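PDB 2HJ0: putative citrate lyase, alfa subunit from Streptococcus mutans, which is of unproven function but probably belongs to the citrate lyase alpha subunits, proteins with Rossmann-like alpha/beta domains. Local coordinates for residues S68-F73 with G191-D196; V164-A169 with Q202-T207; Y175-G180 with T216-P221; G183-G188 with V206-V211. All blocks are in the same frame, centred on the assembly; numbering follows the deposited sequence.

Contact 1: residues S68-F73 with G191-D196; sequences SFHHHF and GYAMID
The first torsions of His-71 (chi1 67°) and Tyr-192 bring their two rings together. In His-71, CG lies between the backbone N and the carbonyl carbon. In Tyr-192, CG is anti to the carbonyl carbon. The planes of the two rings are 19° from parallel but slid apart, with little overlap. The Tyr-192 ring has the same slid relation to His-72, with centroids 5.0 Å apart. The closest side-chain approach there is His-72 NE2 to Tyr-192 CD2, 3.5 Å. The three rings form an aromatic cluster at the N-terminal part of helix 191-199. The imidazole of His-72 also turns its edge to the backbone N of Tyr-192. One residue on along the helix, Ala-193 CB packs against the ring of His-70. From strand 66-69, Ser-68 OG donates to Asp-196 OD2 at 2.7 Å. The carboxylate oxygen is met on its anti side, 22° out of plane. Arg-151 forms a salt bridge with the other oxygen, OD1. His-71 ND1 bonds to Ser-100, His-72 NE2 to the carbonyl of Val-328, and a bound citric acid lies about 3 Å from the His-71 side chain. The buried carboxylate is thus gripped at both oxygens, which probably stabilises its charged form.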
loop_
_atom_site.group_PDB
_atom_site.type_symbol
_atom_site.label_atom_id
_atom_site.label_comp_id
_atom_site.label_asym_id
_atom_site.label_seq_id
_atom_site.Cartn_x
_atom_site.Cartn_y
_atom_site.Cartn_z
ATOM N N SER A 68 -5.888 13.674 -12.862
ATOM C CA SER A 68 -6.468 13.843 -11.526
ATOM C C SER A 68 -5.610 14.702 -10.600
ATOM O O SER A 68 -4.433 14.966 -10.876
ATOM C CB SER A 68 -6.689 12.476 -10.876
ATOM O OG SER A 68 -5.498 11.705 -10.881
ATOM N N PHE A 69 -6.226 15.119 -9.493
ATOM C CA PHE A 69 -5.592 15.952 -8.465
ATOM C C PHE A 69 -6.312 15.677 -7.155
ATOM O O PHE A 69 -7.410 15.134 -7.168
ATOM C CB PHE A 69 -5.751 17.449 -8.761
ATOM C CG PHE A 69 -5.383 17.848 -10.157
ATOM C CD1 PHE A 69 -6.306 17.756 -11.193
ATOM C CD2 PHE A 69 -4.112 18.328 -10.438
ATOM C CE1 PHE A 69 -5.964 18.133 -12.488
ATOM C CE2 PHE A 69 -3.760 18.708 -11.724
ATOM C CZ PHE A 69 -4.689 18.610 -12.750
ATOM N N HIS A 70 -5.706 16.048 -6.026
ATOM C CA HIS A 70 -6.375 15.846 -4.751
ATOM C C HIS A 70 -6.649 17.210 -4.120
ATOM O O HIS A 70 -6.098 18.215 -4.561
ATOM C CB HIS A 70 -5.541 14.983 -3.817
ATOM C CG HIS A 70 -4.322 15.662 -3.292
ATOM N ND1 HIS A 70 -3.054 15.349 -3.726
ATOM C CD2 HIS A 70 -4.182 16.678 -2.407
ATOM C CE1 HIS A 70 -2.183 16.148 -3.139
ATOM N NE2 HIS A 70 -2.842 16.965 -2.335
ATOM N N HIS A 71 -7.508 17.254 -3.105
ATOM C CA HIS A 71 -7.835 18.524 -2.455
ATOM C C HIS A 71 -7.413 18.641 -0.985
ATOM O O HIS A 71 -8.053 19.364 -0.198
ATOM C CB HIS A 71 -9.342 18.796 -2.560
ATOM C CG HIS A 71 -10.187 17.840 -1.780
ATOM N ND1 HIS A 71 -10.321 16.514 -2.124
ATOM C CD2 HIS A 71 -10.911 18.007 -0.648
ATOM C CE1 HIS A 71 -11.086 15.903 -1.238
ATOM N NE2 HIS A 71 -11.456 16.787 -0.328
ATOM N N HIS A 72 -6.333 17.967 -0.605
ATOM C CA HIS A 72 -5.910 18.035 0.793
ATOM C C HIS A 72 -5.425 19.411 1.229
ATOM O O HIS A 72 -5.398 19.711 2.419
ATOM C CB HIS A 72 -4.847 16.975 1.084
ATOM C CG HIS A 72 -5.410 15.613 1.320
ATOM N ND1 HIS A 72 -5.163 14.548 0.482
ATOM C CD2 HIS A 72 -6.195 15.135 2.313
ATOM C CE1 HIS A 72 -5.768 13.470 0.949
ATOM N NE2 HIS A 72 -6.400 13.798 2.062
ATOM N N PHE A 73 -5.059 20.249 0.270
ATOM C CA PHE A 73 -4.598 21.605 0.586
ATOM C C PHE A 73 -5.774 22.589 0.594
ATOM O O PHE A 73 -5.621 23.780 0.905
ATOM C CB PHE A 73 -3.554 22.073 -0.427
ATOM C CG PHE A 73 -2.242 21.385 -0.281
ATOM C CD1 PHE A 73 -1.700 20.660 -1.331
ATOM C CD2 PHE A 73 -1.550 21.452 0.922
ATOM C CE1 PHE A 73 -0.489 20.013 -1.187
ATOM C CE2 PHE A 73 -0.334 20.808 1.085
ATOM C CZ PHE A 73 0.201 20.087 0.031
ATOM N N GLY A 191 -4.991 10.566 2.079
ATOM C CA GLY A 191 -5.921 9.520 1.701
ATOM C C GLY A 191 -6.581 9.607 0.337
ATOM O O GLY A 191 -6.815 8.579 -0.295
ATOM N N TYR A 192 -6.899 10.807 -0.131
ATOM C CA TYR A 192 -7.530 10.889 -1.434
ATOM C C TYR A 192 -6.463 10.715 -2.516
ATOM O O TYR A 192 -6.705 10.054 -3.516
ATOM C CB TYR A 192 -8.290 12.214 -1.603
ATOM C CG TYR A 192 -9.383 12.424 -0.569
ATOM C CD1 TYR A 192 -10.361 11.448 -0.344
ATOM C CD2 TYR A 192 -9.396 13.571 0.238
ATOM C CE1 TYR A 192 -11.316 11.604 0.673
ATOM C CE2 TYR A 192 -10.343 13.741 1.254
ATOM C CZ TYR A 192 -11.298 12.753 1.472
ATOM O OH TYR A 192 -12.207 12.888 2.502
ATOM N N ALA A 193 -5.270 11.270 -2.315
ATOM C CA ALA A 193 -4.218 11.134 -3.318
ATOM C C ALA A 193 -3.636 9.725 -3.399
ATOM O O ALA A 193 -3.216 9.277 -4.469
ATOM C CB ALA A 193 -3.105 12.128 -3.051
HETATM N N MSE A 194 -3.617 9.022 -2.273
HETATM C CA MSE A 194 -3.057 7.671 -2.242
HETATM C C MSE A 194 -3.714 6.705 -3.205
HETATM O O MSE A 194 -3.064 5.798 -3.719
HETATM C CB MSE A 194 -3.111 7.091 -0.825
HETATM C CG MSE A 194 -2.010 7.608 0.086
HETATM SE SE MSE A 194 -2.366 7.330 1.972
HETATM C CE MSE A 194 -1.279 5.759 2.289
ATOM N N ILE A 195 -5.002 6.887 -3.451
ATOM C CA ILE A 195 -5.681 5.993 -4.364
ATOM C C ILE A 195 -5.304 6.347 -5.796
ATOM O O ILE A 195 -5.148 5.471 -6.627
ATOM C CB ILE A 195 -7.187 6.065 -4.170
ATOM C CG1 ILE A 195 -7.879 5.195 -5.205
ATOM C CG2 ILE A 195 -7.657 7.491 -4.271
ATOM C CD1 ILE A 195 -9.361 5.136 -4.999
ATOM N N ASP A 196 -5.137 7.632 -6.078
ATOM C CA ASP A 196 -4.745 8.055 -7.404
ATOM C C ASP A 196 -3.428 7.431 -7.792
ATOM O O ASP A 196 -3.308 6.826 -8.842
ATOM C CB ASP A 196 -4.580 9.565 -7.458
ATOM C CG ASP A 196 -5.899 10.291 -7.466
ATOM O OD1 ASP A 196 -6.751 9.975 -6.611
ATOM O OD2 ASP A 196 -6.084 11.176 -8.326
#

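Contact 2: residues V164-A169 with Q202-T207; sequences VAFLGA and QVVIVT
Strands 164-169 and 202-207 are parallel neighbours in the large sheet of a Rossmann-like alpha/beta domain. Helix 191-199 lies between them in the chain and packs on the sheet, touching Leu-167 and Val-203. The local axes of the two strands approach to 4.5 Å and differ by 26° in direction. The backbone ladder starts with Ala-165 N donating to Gln-202 O. Val-204 N then gives a nearly straight bond to Ala-165 O, 2.7 Å long, with an N-H...O angle of 176°. Leu-167 N bonds to Val-204 O, and Val-206 N bonds to Leu-167 O. The last rung, Ala-169 N to Val-206 O, is longer at 3.1 Å. Its donor stands above the carbonyl plane, 43° out of it. Gly-168 CA makes a CA-H...O contact with the same Val-206 O at 3.4 Å. On one face of the sheet, Phe-166 and Val-204 lie side by side and point the same way. Phe-166 CG is anti to the carbonyl carbon, which sets the ring beside Val-204, with Phe-166 CD1 3.8 Å from Val-204 CB. Val-164 CG1 sits over one face of the same phenyl ring, toward its rim, and is 4.2 Å from Val-204 CG2. On the other face, Leu-167 CD1 meets Val-203 CG1 at 4.2 Å, and Ala-169 CB meets Ile-205 CD1 at the same distance. All twelve residues are buried. The inward-facing N-H and C=O groups of the ladder bond to one another, so these buried polar atoms are satisfied, while apolar groups cover most of both faces.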
loop_
_atom_site.group_PDB
_atom_site.type_symbol
_atom_site.label_atom_id
_atom_site.label_comp_id
_atom_site.label_asym_id
_atom_site.label_seq_id
_atom_site.Cartn_x
_atom_site.Cartn_y
_atom_site.Cartn_z
ATOM N N VAL A 164 -2.879 10.542 -16.178
ATOM C CA VAL A 164 -1.804 11.162 -15.438
ATOM C C VAL A 164 -2.356 11.803 -14.187
ATOM O O VAL A 164 -3.323 12.565 -14.236
ATOM C CB VAL A 164 -1.105 12.258 -16.254
ATOM C CG1 VAL A 164 0.047 12.850 -15.453
ATOM C CG2 VAL A 164 -0.606 11.693 -17.554
ATOM N N ALA A 165 -1.737 11.493 -13.058
ATOM C CA ALA A 165 -2.166 12.076 -11.801
ATOM C C ALA A 165 -1.112 13.059 -11.329
ATOM O O ALA A 165 0.046 12.691 -11.124
ATOM C CB ALA A 165 -2.376 11.001 -10.766
ATOM N N PHE A 166 -1.512 14.316 -11.178
ATOM C CA PHE A 166 -0.609 15.341 -10.689
ATOM C C PHE A 166 -0.930 15.513 -9.219
ATOM O O PHE A 166 -1.926 16.145 -8.887
ATOM C CB PHE A 166 -0.854 16.628 -11.443
ATOM C CG PHE A 166 -0.550 16.522 -12.899
ATOM C CD1 PHE A 166 0.753 16.638 -13.357
ATOM C CD2 PHE A 166 -1.568 16.295 -13.817
ATOM C CE1 PHE A 166 1.029 16.532 -14.713
ATOM C CE2 PHE A 166 -1.297 16.187 -15.174
ATOM C CZ PHE A 166 -0.005 16.305 -15.624
ATOM N N LEU A 167 -0.097 14.938 -8.351
ATOM C CA LEU A 167 -0.322 14.998 -6.905
ATOM C C LEU A 167 0.621 15.925 -6.128
ATOM O O LEU A 167 1.834 15.867 -6.297
ATOM C CB LEU A 167 -0.218 13.590 -6.303
ATOM C CG LEU A 167 -0.986 12.471 -7.006
ATOM C CD1 LEU A 167 -0.778 11.148 -6.270
ATOM C CD2 LEU A 167 -2.470 12.835 -7.061
ATOM N N GLY A 168 0.066 16.769 -5.262
ATOM C CA GLY A 168 0.916 17.643 -4.477
ATOM C C GLY A 168 1.361 16.932 -3.208
ATOM O O GLY A 168 0.554 16.265 -2.578
ATOM N N ALA A 169 2.637 17.041 -2.847
ATOM C CA ALA A 169 3.141 16.406 -1.632
ATOM C C ALA A 169 4.068 17.372 -0.917
ATOM O O ALA A 169 5.055 17.860 -1.491
ATOM C CB ALA A 169 3.880 15.138 -1.963
ATOM N N GLN A 202 0.263 7.062 -15.030
ATOM C CA GLN A 202 1.438 7.845 -14.746
ATOM C C GLN A 202 1.138 8.808 -13.599
ATOM O O GLN A 202 0.079 9.454 -13.562
ATOM C CB GLN A 202 1.886 8.601 -15.991
ATOM C CG GLN A 202 2.834 7.799 -16.826
ATOM C CD GLN A 202 3.507 8.629 -17.856
ATOM O OE1 GLN A 202 2.867 9.143 -18.764
ATOM N NE2 GLN A 202 4.816 8.776 -17.730
ATOM N N VAL A 203 2.076 8.877 -12.658
ATOM C CA VAL A 203 1.949 9.737 -11.490
ATOM C C VAL A 203 3.079 10.756 -11.433
ATOM O O VAL A 203 4.255 10.405 -11.517
ATOM C CB VAL A 203 1.954 8.885 -10.176
ATOM C CG1 VAL A 203 2.109 9.777 -8.948
ATOM C CG2 VAL A 203 0.660 8.073 -10.080
ATOM N N VAL A 204 2.705 12.023 -11.299
ATOM C CA VAL A 204 3.663 13.120 -11.201
ATOM C C VAL A 204 3.436 13.794 -9.851
ATOM O O VAL A 204 2.400 14.427 -9.663
ATOM C CB VAL A 204 3.419 14.178 -12.299
ATOM C CG1 VAL A 204 4.254 15.419 -12.024
ATOM C CG2 VAL A 204 3.771 13.621 -13.642
ATOM N N ILE A 205 4.359 13.655 -8.903
ATOM C CA ILE A 205 4.142 14.333 -7.630
ATOM C C ILE A 205 4.900 15.664 -7.682
ATOM O O ILE A 205 6.047 15.718 -8.139
ATOM C CB ILE A 205 4.601 13.484 -6.361
ATOM C CG1 ILE A 205 6.108 13.541 -6.194
ATOM C CG2 ILE A 205 4.135 12.037 -6.444
ATOM C CD1 ILE A 205 6.496 14.563 -5.198
ATOM N N VAL A 206 4.237 16.738 -7.252
ATOM C CA VAL A 206 4.813 18.086 -7.246
ATOM C C VAL A 206 5.086 18.451 -5.792
ATOM O O VAL A 206 4.156 18.660 -4.999
ATOM C CB VAL A 206 3.815 19.118 -7.835
ATOM C CG1 VAL A 206 4.500 20.474 -8.029
ATOM C CG2 VAL A 206 3.244 18.588 -9.123
ATOM N N THR A 207 6.360 18.519 -5.436
ATOM C CA THR A 207 6.690 18.829 -4.063
ATOM C C THR A 207 7.165 20.238 -3.867
ATOM O O THR A 207 7.629 20.918 -4.790
ATOM C CB THR A 207 7.760 17.888 -3.485
ATOM O OG1 THR A 207 7.834 18.060 -2.059
ATOM C CG2 THR A 207 9.104 18.181 -4.103
#

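Contact 3: residues Y175-G180 with T216-P221; sequences YGNANG and TPISIP
Ala-178 and Ile-220 form a single antiparallel hydrogen-bonded pair, the tight part of this contact. Ala-178 N donates to Ile-220 O at 2.9 Å, in the carbonyl plane. Ala-178 O takes two bonds in return. Ile-220 N reaches it at 3.1 Å and Ser-219 N at 2.8 Å, the latter nearly in line with the carbonyl. Two residues facing one make this a classic beta bulge. Asn-179 adds a side-chain bond, ND2 to Pro-217 O, 2.9 Å. With CG between the backbone N and the carbonyl carbon (chi1 68°), its amide reaches that oxygen; the peptide before Pro-217 is cis. The looser side lies toward Asn-177, Ile-218 and Pro-221. Here Asn-177 OD1 makes van der Waals contact with Ile-218 CD1 and Pro-221 CA, each at 3.7 Å, while ND2 of the same amide bonds to Asp-173 and Gln-222. Pro-217, Ile-218 and Pro-221 keep some solvent exposure. The second subunit covers Ile-218 and Pro-217: Ile-218 N bonds to Tyr-347 OH of that chain, and Pro-217 packs on the same tyrosine. Within its own chain, Ser-219 OG bonds to Glu-348, and Ile-220 reaches Leu-167 of strand 164-169 and Met-194 and Ala-197 of helix 191-199.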
loop_
_atom_site.group_PDB
_atom_site.type_symbol
_atom_site.label_atom_id
_atom_site.label_comp_id
_atom_site.label_asym_id
_atom_site.label_seq_id
_atom_site.Cartn_x
_atom_site.Cartn_y
_atom_site.Cartn_z
ATOM N N TYR A 175 12.933 10.316 -5.852
ATOM C CA TYR A 175 12.568 9.033 -6.420
ATOM C C TYR A 175 11.079 8.771 -6.276
ATOM O O TYR A 175 10.577 7.787 -6.819
ATOM C CB TYR A 175 13.374 7.917 -5.760
ATOM C CG TYR A 175 13.844 6.859 -6.733
ATOM C CD1 TYR A 175 14.509 7.211 -7.909
ATOM C CD2 TYR A 175 13.673 5.509 -6.458
ATOM C CE1 TYR A 175 15.001 6.248 -8.778
ATOM C CE2 TYR A 175 14.162 4.536 -7.330
ATOM C CZ TYR A 175 14.831 4.918 -8.485
ATOM O OH TYR A 175 15.356 3.960 -9.326
ATOM N N GLY A 176 10.384 9.636 -5.527
ATOM C CA GLY A 176 8.945 9.482 -5.348
ATOM C C GLY A 176 8.339 9.200 -3.971
ATOM O O GLY A 176 7.122 9.333 -3.807
ATOM N N ASN A 177 9.135 8.772 -2.991
ATOM C CA ASN A 177 8.590 8.524 -1.656
ATOM C C ASN A 177 8.123 9.882 -1.103
ATOM O O ASN A 177 8.933 10.789 -0.897
ATOM C CB ASN A 177 9.656 7.923 -0.738
ATOM C CG ASN A 177 10.136 6.560 -1.207
ATOM O OD1 ASN A 177 9.362 5.599 -1.277
ATOM N ND2 ASN A 177 11.425 6.469 -1.528
ATOM N N ALA A 178 6.820 10.019 -0.864
ATOM C CA ALA A 178 6.253 11.275 -0.381
ATOM C C ALA A 178 5.319 11.114 0.815
ATOM O O ALA A 178 4.783 10.031 1.066
ATOM C CB ALA A 178 5.500 11.950 -1.523
ATOM N N ASN A 179 5.123 12.189 1.564
ATOM C CA ASN A 179 4.207 12.125 2.695
ATOM C C ASN A 179 3.615 13.505 2.902
ATOM O O ASN A 179 4.081 14.471 2.303
ATOM C CB ASN A 179 4.905 11.593 3.970
ATOM C CG ASN A 179 5.944 12.545 4.535
ATOM O OD1 ASN A 179 5.632 13.673 4.899
ATOM N ND2 ASN A 179 7.187 12.080 4.629
ATOM N N GLY A 180 2.575 13.600 3.719
ATOM C CA GLY A 180 1.962 14.892 3.935
ATOM C C GLY A 180 2.185 15.465 5.316
ATOM O O GLY A 180 1.502 16.407 5.712
ATOM N N THR A 216 10.829 9.416 4.653
ATOM C CA THR A 216 9.930 8.656 5.520
ATOM C C THR A 216 9.285 9.598 6.538
ATOM O O THR A 216 9.884 10.597 6.922
ATOM C CB THR A 216 10.673 7.531 6.285
ATOM O OG1 THR A 216 11.852 8.056 6.899
ATOM C CG2 THR A 216 11.050 6.391 5.354
ATOM N N PRO A 217 8.044 9.313 6.968
ATOM C CA PRO A 217 7.182 8.187 6.591
ATOM C C PRO A 217 6.898 8.211 5.092
ATOM O O PRO A 217 7.213 9.191 4.413
ATOM C CB PRO A 217 5.899 8.436 7.382
ATOM C CG PRO A 217 6.300 9.348 8.465
ATOM C CD PRO A 217 7.328 10.240 7.848
ATOM N N ILE A 218 6.271 7.152 4.590
ATOM C CA ILE A 218 5.951 7.051 3.173
ATOM C C ILE A 218 4.460 6.848 2.931
ATOM O O ILE A 218 3.931 5.779 3.194
ATOM C CB ILE A 218 6.716 5.894 2.562
ATOM C CG1 ILE A 218 8.214 6.090 2.823
ATOM C CG2 ILE A 218 6.385 5.791 1.098
ATOM C CD1 ILE A 218 9.099 4.923 2.374
ATOM N N SER A 219 3.771 7.877 2.455
ATOM C CA SER A 219 2.342 7.735 2.171
ATOM C C SER A 219 2.153 7.275 0.720
ATOM O O SER A 219 1.195 6.579 0.387
ATOM C CB SER A 219 1.625 9.059 2.420
ATOM O OG SER A 219 1.799 9.463 3.766
ATOM N N ILE A 220 3.088 7.679 -0.133
ATOM C CA ILE A 220 3.081 7.311 -1.538
ATOM C C ILE A 220 4.504 6.828 -1.832
ATOM O O ILE A 220 5.467 7.590 -1.739
ATOM C CB ILE A 220 2.698 8.506 -2.393
ATOM C CG1 ILE A 220 1.256 8.890 -2.076
ATOM C CG2 ILE A 220 2.899 8.186 -3.847
ATOM C CD1 ILE A 220 0.754 10.111 -2.756
ATOM N N PRO A 221 4.644 5.531 -2.167
ATOM C CA PRO A 221 5.928 4.892 -2.470
ATOM C C PRO A 221 6.493 5.249 -3.841
ATOM O O PRO A 221 5.755 5.607 -4.769
ATOM C CB PRO A 221 5.597 3.413 -2.351
ATOM C CG PRO A 221 4.223 3.363 -2.951
ATOM C CD PRO A 221 3.531 4.572 -2.351
#

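Contact 4: residues G183-G188 with V206-V211; sequences GKTTCG and VTDTLV
Gly-183 comes first, its CA 3.6 Å from Thr-209 OG1. That hydroxyl bonds outside the contact, to Pro-170 O. Next, Lys-184 runs alongside Thr-209, pointing the other way. Its N lies 3.4 Å from Thr-209 CG2, and its CG 3.8 Å from the same methyl. The extended chain beyond CG lies across Asp-208. NZ forms a salt bridge with Asp-208 OD2 at 3.5 Å and also bonds to the carbonyl of Asp-232. The meeting place is the loop that follows strand 202-207, at the C-terminal end of a parallel strand in the Rossmann-like sheet. Segment 183-188 belongs to the loop leading from strand 178-179 to helix 191-199. Thr-185 is the last residue of it to touch Asp-208. With OG1 anti to the carbonyl carbon (chi1 -46°), its hydroxyl donates to Asp-208 OD1 at 2.7 Å. It comes from above the carboxylate plane, 39° out of it. Asp-208 OD1 also accepts from Ile-234 N, and the methyl side of Thr-185 faces a loop residue, Phe-73.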
loop_
_atom_site.group_PDB
_atom_site.type_symbol
_atom_site.label_atom_id
_atom_site.label_comp_id
_atom_site.label_asym_id
_atom_site.label_seq_id
_atom_site.Cartn_x
_atom_site.Cartn_y
_atom_site.Cartn_z
ATOM N N GLY A 183 7.529 18.982 5.687
ATOM C CA GLY A 183 7.670 20.003 4.661
ATOM C C GLY A 183 7.208 21.363 5.146
ATOM O O GLY A 183 6.679 21.480 6.252
ATOM N N LYS A 184 7.400 22.406 4.343
ATOM C CA LYS A 184 6.977 23.744 4.766
ATOM C C LYS A 184 5.506 23.980 4.459
ATOM O O LYS A 184 4.946 24.991 4.851
ATOM C CB LYS A 184 7.814 24.810 4.071
ATOM C CG LYS A 184 7.473 25.030 2.622
ATOM C CD LYS A 184 8.502 25.910 1.937
ATOM C CE LYS A 184 8.050 26.239 0.511
ATOM N NZ LYS A 184 9.109 26.905 -0.301
ATOM N N THR A 185 4.878 23.040 3.765
ATOM C CA THR A 185 3.481 23.196 3.429
ATOM C C THR A 185 2.787 21.857 3.585
ATOM O O THR A 185 2.363 21.253 2.594
ATOM C CB THR A 185 3.323 23.656 1.980
ATOM O OG1 THR A 185 4.232 24.729 1.716
ATOM C CG2 THR A 185 1.899 24.124 1.727
ATOM N N THR A 186 2.673 21.392 4.825
ATOM C CA THR A 186 2.036 20.106 5.118
ATOM C C THR A 186 0.513 20.147 5.090
ATOM O O THR A 186 -0.083 21.211 5.092
ATOM C CB THR A 186 2.456 19.595 6.513
ATOM O OG1 THR A 186 1.906 20.459 7.521
ATOM C CG2 THR A 186 3.978 19.573 6.640
ATOM N N CYS A 187 -0.112 18.981 5.068
ATOM C CA CYS A 187 -1.573 18.903 5.071
ATOM C C CYS A 187 -2.011 17.653 5.831
ATOM O O CYS A 187 -3.200 17.353 5.934
ATOM C CB CYS A 187 -2.100 18.826 3.647
ATOM S SG CYS A 187 -1.461 17.407 2.760
ATOM N N GLY A 188 -1.032 16.916 6.343
ATOM C CA GLY A 188 -1.335 15.710 7.083
ATOM C C GLY A 188 -1.590 14.502 6.197
ATOM O O GLY A 188 -0.760 14.139 5.363
ATOM N N VAL A 206 4.237 16.738 -7.252
ATOM C CA VAL A 206 4.813 18.086 -7.246
ATOM C C VAL A 206 5.086 18.451 -5.792
ATOM O O VAL A 206 4.156 18.660 -4.999
ATOM C CB VAL A 206 3.815 19.118 -7.835
ATOM C CG1 VAL A 206 4.500 20.474 -8.029
ATOM C CG2 VAL A 206 3.244 18.588 -9.123
ATOM N N THR A 207 6.360 18.519 -5.436
ATOM C CA THR A 207 6.690 18.829 -4.063
ATOM C C THR A 207 7.165 20.238 -3.867
ATOM O O THR A 207 7.629 20.918 -4.790
ATOM C CB THR A 207 7.760 17.888 -3.485
ATOM O OG1 THR A 207 7.834 18.060 -2.059
ATOM C CG2 THR A 207 9.104 18.181 -4.103
ATOM N N ASP A 208 7.069 20.655 -2.621
ATOM C CA ASP A 208 7.439 21.986 -2.224
ATOM C C ASP A 208 8.789 21.947 -1.548
ATOM O O ASP A 208 9.485 22.960 -1.465
ATOM C CB ASP A 208 6.389 22.499 -1.253
ATOM C CG ASP A 208 6.226 23.957 -1.334
ATOM O OD1 ASP A 208 5.206 24.461 -0.796
ATOM O OD2 ASP A 208 7.133 24.586 -1.942
ATOM N N THR A 209 9.144 20.770 -1.044
ATOM C CA THR A 209 10.411 20.603 -0.358
ATOM C C THR A 209 10.990 19.251 -0.699
ATOM O O THR A 209 10.337 18.231 -0.508
ATOM C CB THR A 209 10.234 20.744 1.174
ATOM O OG1 THR A 209 9.785 19.506 1.730
ATOM C CG2 THR A 209 9.188 21.839 1.488
ATOM N N LEU A 210 12.215 19.255 -1.219
ATOM C CA LEU A 210 12.899 18.030 -1.620
ATOM C C LEU A 210 13.743 17.471 -0.489
ATOM O O LEU A 210 14.619 18.139 0.047
ATOM C CB LEU A 210 13.782 18.304 -2.834
ATOM C CG LEU A 210 13.736 17.225 -3.925
ATOM C CD1 LEU A 210 14.661 17.623 -5.070
ATOM C CD2 LEU A 210 14.146 15.887 -3.366
ATOM N N VAL A 211 13.488 16.225 -0.143
ATOM C CA VAL A 211 14.204 15.584 0.939
ATOM C C VAL A 211 15.175 14.515 0.432
ATOM O O VAL A 211 14.924 13.873 -0.589
ATOM C CB VAL A 211 13.180 14.962 1.906
ATOM C CG1 VAL A 211 13.867 14.061 2.927
ATOM C CG2 VAL A 211 12.418 16.079 2.592
#

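In the fold
Contacts 1 and 2 share the large parallel sheet, with centres 9 Å apart. Strand 66-69 pairs with strand 164-169 there: Ser-68 O is 3.0 Å from Phe-166 N, a probable hydrogen bond. Contact 4 continues contact 2 past the end of strand 202-207, sharing Val-206 and Thr-207. Contact 3 packs on contact 2, with Ala-169 CB 3.6 Å from Ala-178 CB. Contact 4 is nested in the loop closed by contact 3, and Gly-180 O lies 2.7 Å from Gly-188 N. The bound citric acid lies beside contact 1, at His-71. Contact 4 touches contact 1 through Phe-73, whose ring meets Thr-185 and Cys-187.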